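Local coordinates for Lmo0741 protein (Listeria monocytogenes, PDB 4R1H) that probably binds DNA as a winged helix-turn-helix transcriptional regulator of the GntR family, at residues A[13-21]-A[51-59]. Sequence-based numbering, arbitrary orientation.
Sequences YKQIVHYIH and TIQRAYAEL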
loop_
_atom_site.group_PDB
_atom_site.type_symbol
_atom_site.label_atom_id
_atom_site.label_comp_id
_atom_site.label_asym_id
_atom_site.label_seq_id
_atom_site.Cartn_x
_atom_site.Cartn_y
_atom_site.Cartn_z
ATOM N N TYR A 13 -6.689 -7.869 14.260
ATOM C CA TYR A 13 -6.972 -9.241 13.792
ATOM C C TYR A 13 -6.782 -9.408 12.298
ATOM O O TYR A 13 -6.368 -10.520 11.832
ATOM C CB TYR A 13 -8.329 -9.764 14.236
ATOM C CG TYR A 13 -9.429 -9.326 13.344
ATOM C CD1 TYR A 13 -10.081 -8.129 13.577
ATOM C CD2 TYR A 13 -9.895 -10.148 12.296
ATOM C CE1 TYR A 13 -11.121 -7.702 12.771
ATOM C CE2 TYR A 13 -10.939 -9.724 11.485
ATOM C CZ TYR A 13 -11.594 -8.532 11.758
ATOM O OH TYR A 13 -12.629 -8.086 10.953
ATOM N N LYS A 14 -7.037 -8.379 11.501
ATOM C CA LYS A 14 -6.884 -8.535 10.053
ATOM C C LYS A 14 -5.385 -8.626 9.719
ATOM O O LYS A 14 -5.017 -9.271 8.756
ATOM C CB LYS A 14 -7.493 -7.361 9.306
ATOM C CG LYS A 14 -9.007 -7.407 9.267
ATOM C CD LYS A 14 -9.525 -8.479 8.303
ATOM C CE LYS A 14 -10.924 -8.081 7.790
ATOM N NZ LYS A 14 -11.651 -9.227 7.160
ATOM N N GLN A 15 -4.536 -7.945 10.489
ATOM C CA GLN A 15 -3.106 -8.065 10.293
ATOM C C GLN A 15 -2.557 -9.451 10.641
ATOM O O GLN A 15 -1.610 -9.965 9.980
ATOM C CB GLN A 15 -2.340 -7.012 11.068
ATOM C CG GLN A 15 -2.669 -5.639 10.549
ATOM C CD GLN A 15 -1.986 -4.559 11.340
ATOM O OE1 GLN A 15 -0.773 -4.399 11.222
ATOM N NE2 GLN A 15 -2.760 -3.792 12.144
ATOM N N ILE A 16 -3.155 -10.054 11.647
ATOM C CA ILE A 16 -2.820 -11.399 12.027
ATOM C C ILE A 16 -3.311 -12.349 10.950
ATOM O O ILE A 16 -2.615 -13.324 10.637
ATOM C CB ILE A 16 -3.405 -11.823 13.394
ATOM C CG1 ILE A 16 -3.012 -10.854 14.544
ATOM C CG2 ILE A 16 -2.983 -13.259 13.745
ATOM C CD1 ILE A 16 -1.620 -11.015 15.115
ATOM N N VAL A 17 -4.527 -12.131 10.430
ATOM C CA VAL A 17 -4.963 -12.945 9.309
ATOM C C VAL A 17 -3.912 -12.879 8.181
ATOM O O VAL A 17 -3.548 -13.917 7.604
ATOM C CB VAL A 17 -6.329 -12.524 8.827
ATOM C CG1 VAL A 17 -6.711 -13.205 7.550
ATOM C CG2 VAL A 17 -7.348 -12.891 9.915
ATOM N N HIS A 18 -3.419 -11.680 7.894
ATOM C CA HIS A 18 -2.446 -11.539 6.758
ATOM C C HIS A 18 -1.138 -12.223 7.049
ATOM O O HIS A 18 -0.586 -12.861 6.149
ATOM C CB HIS A 18 -2.149 -10.070 6.418
ATOM C CG HIS A 18 -1.301 -9.934 5.197
ATOM N ND1 HIS A 18 -1.790 -10.226 3.944
ATOM C CD2 HIS A 18 -0.010 -9.561 5.029
ATOM C CE1 HIS A 18 -0.836 -10.016 3.044
ATOM N NE2 HIS A 18 0.246 -9.603 3.682
ATOM N N TYR A 19 -0.660 -12.149 8.283
ATOM C CA TYR A 19 0.528 -12.831 8.718
ATOM C C TYR A 19 0.412 -14.334 8.519
ATOM O O TYR A 19 1.294 -14.947 7.950
ATOM C CB TYR A 19 0.785 -12.529 10.189
ATOM C CG TYR A 19 1.851 -13.375 10.818
ATOM C CD1 TYR A 19 3.203 -12.985 10.773
ATOM C CD2 TYR A 19 1.532 -14.568 11.467
ATOM C CE1 TYR A 19 4.175 -13.769 11.345
ATOM C CE2 TYR A 19 2.507 -15.371 12.032
ATOM C CZ TYR A 19 3.830 -14.959 11.968
ATOM O OH TYR A 19 4.793 -15.763 12.564
ATOM N N ILE A 20 -0.714 -14.910 8.931
ATOM C CA ILE A 20 -0.972 -16.351 8.734
ATOM C C ILE A 20 -1.064 -16.688 7.260
ATOM O O ILE A 20 -0.499 -17.690 6.822
ATOM C CB ILE A 20 -2.240 -16.797 9.482
ATOM C CG1 ILE A 20 -1.943 -16.686 10.986
ATOM C CG2 ILE A 20 -2.688 -18.170 9.036
ATOM C CD1 ILE A 20 -3.161 -16.575 11.864
ATOM N N HIS A 21 -1.797 -15.870 6.487
ATOM C CA HIS A 21 -1.908 -16.073 5.071
ATOM C C HIS A 21 -0.516 -16.143 4.478
ATOM O O HIS A 21 -0.237 -16.982 3.580
ATOM C CB HIS A 21 -2.645 -14.928 4.368
ATOM C CG HIS A 21 -4.124 -14.954 4.532
ATOM N ND1 HIS A 21 -4.917 -13.893 4.157
ATOM C CD2 HIS A 21 -4.966 -15.919 4.981
ATOM C CE1 HIS A 21 -6.195 -14.200 4.346
ATOM N NE2 HIS A 21 -6.241 -15.418 4.872
ATOM N N THR A 51 -7.616 -11.553 19.927
ATOM C CA THR A 51 -7.361 -11.136 18.591
ATOM C C THR A 51 -7.000 -12.347 17.712
ATOM O O THR A 51 -7.355 -12.458 16.524
ATOM C CB THR A 51 -6.274 -10.030 18.488
ATOM O OG1 THR A 51 -4.969 -10.581 18.592
ATOM C CG2 THR A 51 -6.470 -8.942 19.551
ATOM N N ILE A 52 -6.278 -13.251 18.297
ATOM C CA ILE A 52 -5.937 -14.479 17.577
ATOM C C ILE A 52 -7.234 -15.304 17.347
ATOM O O ILE A 52 -7.455 -15.874 16.306
ATOM C CB ILE A 52 -5.000 -15.358 18.383
ATOM C CG1 ILE A 52 -3.710 -14.606 18.751
ATOM C CG2 ILE A 52 -4.724 -16.646 17.621
ATOM C CD1 ILE A 52 -2.869 -14.230 17.596
ATOM N N GLN A 53 -8.070 -15.391 18.380
ATOM C CA GLN A 53 -9.314 -16.109 18.269
ATOM C C GLN A 53 -10.078 -15.551 17.124
ATOM O O GLN A 53 -10.669 -16.328 16.362
ATOM C CB GLN A 53 -10.196 -15.913 19.524
ATOM C CG GLN A 53 -9.857 -16.819 20.654
ATOM C CD GLN A 53 -10.634 -16.484 21.920
ATOM O OE1 GLN A 53 -11.236 -15.442 22.031
ATOM N NE2 GLN A 53 -10.580 -17.370 22.890
ATOM N N ARG A 54 -10.111 -14.210 16.982
ATOM C CA ARG A 54 -10.933 -13.625 15.916
ATOM C C ARG A 54 -10.312 -13.960 14.558
ATOM O O ARG A 54 -11.056 -14.287 13.587
ATOM C CB ARG A 54 -11.141 -12.097 15.988
ATOM C CG ARG A 54 -12.245 -11.708 15.016
ATOM C CD ARG A 54 -12.679 -10.309 15.034
ATOM N NE ARG A 54 -13.846 -10.073 14.157
ATOM C CZ ARG A 54 -14.604 -8.955 14.201
ATOM N NH1 ARG A 54 -14.324 -7.914 15.011
ATOM N NH2 ARG A 54 -15.659 -8.845 13.399
ATOM N N ALA A 55 -8.987 -13.896 14.496
ATOM C CA ALA A 55 -8.261 -14.204 13.235
ATOM C C ALA A 55 -8.491 -15.692 12.825
ATOM O O ALA A 55 -8.827 -15.980 11.665
ATOM C CB ALA A 55 -6.773 -13.965 13.410
ATOM N N TYR A 56 -8.363 -16.598 13.797
ATOM C CA TYR A 56 -8.649 -18.019 13.565
ATOM C C TYR A 56 -10.100 -18.231 13.126
ATOM O O TYR A 56 -10.358 -18.991 12.198
ATOM C CB TYR A 56 -8.275 -18.842 14.775
ATOM C CG TYR A 56 -6.813 -19.163 14.915
ATOM C CD1 TYR A 56 -5.862 -18.653 14.036
ATOM C CD2 TYR A 56 -6.372 -20.066 15.893
ATOM C CE1 TYR A 56 -4.525 -19.057 14.127
ATOM C CE2 TYR A 56 -5.060 -20.478 15.993
ATOM C CZ TYR A 56 -4.118 -19.977 15.099
ATOM O OH TYR A 56 -2.804 -20.386 15.233
ATOM N N ALA A 57 -11.069 -17.530 13.730
ATOM C CA ALA A 57 -12.444 -17.593 13.246
ATOM C C ALA A 57 -12.646 -17.206 11.814
ATOM O O ALA A 57 -13.335 -17.899 11.071
ATOM C CB ALA A 57 -13.389 -16.757 14.124
ATOM N N GLU A 58 -12.009 -16.123 11.383
ATOM C CA GLU A 58 -12.119 -15.682 10.044
ATOM C C GLU A 58 -11.470 -16.720 9.099
ATOM O O GLU A 58 -12.046 -17.059 8.063
ATOM C CB GLU A 58 -11.473 -14.309 9.846
ATOM C CG GLU A 58 -11.543 -13.870 8.390
ATOM C CD GLU A 58 -11.162 -12.435 8.167
ATOM O OE1 GLU A 58 -11.784 -11.597 8.870
ATOM O OE2 GLU A 58 -10.340 -12.209 7.249
ATOM N N LEU A 59 -10.347 -17.241 9.508
ATOM C CA LEU A 59 -9.676 -18.297 8.697
ATOM C C LEU A 59 -10.544 -19.582 8.563
ATOM O O LEU A 59 -10.551 -20.300 7.499
ATOM C CB LEU A 59 -8.320 -18.570 9.324
ATOM C CG LEU A 59 -7.268 -17.493 9.140
ATOM C CD1 LEU A 59 -6.136 -17.816 10.034
ATOM C CD2 LEU A 59 -6.823 -17.362 7.691
#
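Tyr13 offers one face of its ring to Arg54, whose CD lies 3.6 Å from the ring centroid, almost on the normal. Arginine suits this rim: its extended aliphatic part covers the ring while the guanidinium reaches outward over the hydroxyl end, the two planes 7° apart, an off-centre cation-pi stack. Lys14 CG backs the opposite ring face, and Glu58 OE1 meets the ring edge at CE2, its carboxylate nearly perpendicular to the ring. Lys14 starts away from helix 51-59, but its long chain, bent at chi2, brings NZ back to a salt bridge, 2.9 Å from Glu58 OE1, on the syn side yet 21° out of the carboxylate plane; the bond to OE2 is weak. Farther along helix 13-21 the interface turns apolar. Ile16, in the conformer described, sets CG2 against Ala55 CB and Ile52 CD1. Branched Val17 fills the core, CG2 3.7 Å from Ala55 CB, where a small residue suits an axis separation of 8.4 Å at a crossing of -58°. Ile20, likewise in one of two conformers, divides its branches, CG2 against Leu59 CD1 (3.6 Å) and CD1 at the edge of the Tyr56 ring. His21 NE2 closes the row 3.5 Å from Leu59 CD2. Helix 12-25 thus packs on helix 49-61, probably the family's recognition helix; helix 38-45 covers Ile16 and Tyr56, wing strand 65-68 receives Tyr56 and Leu59, and helix 79-103 packs on His21.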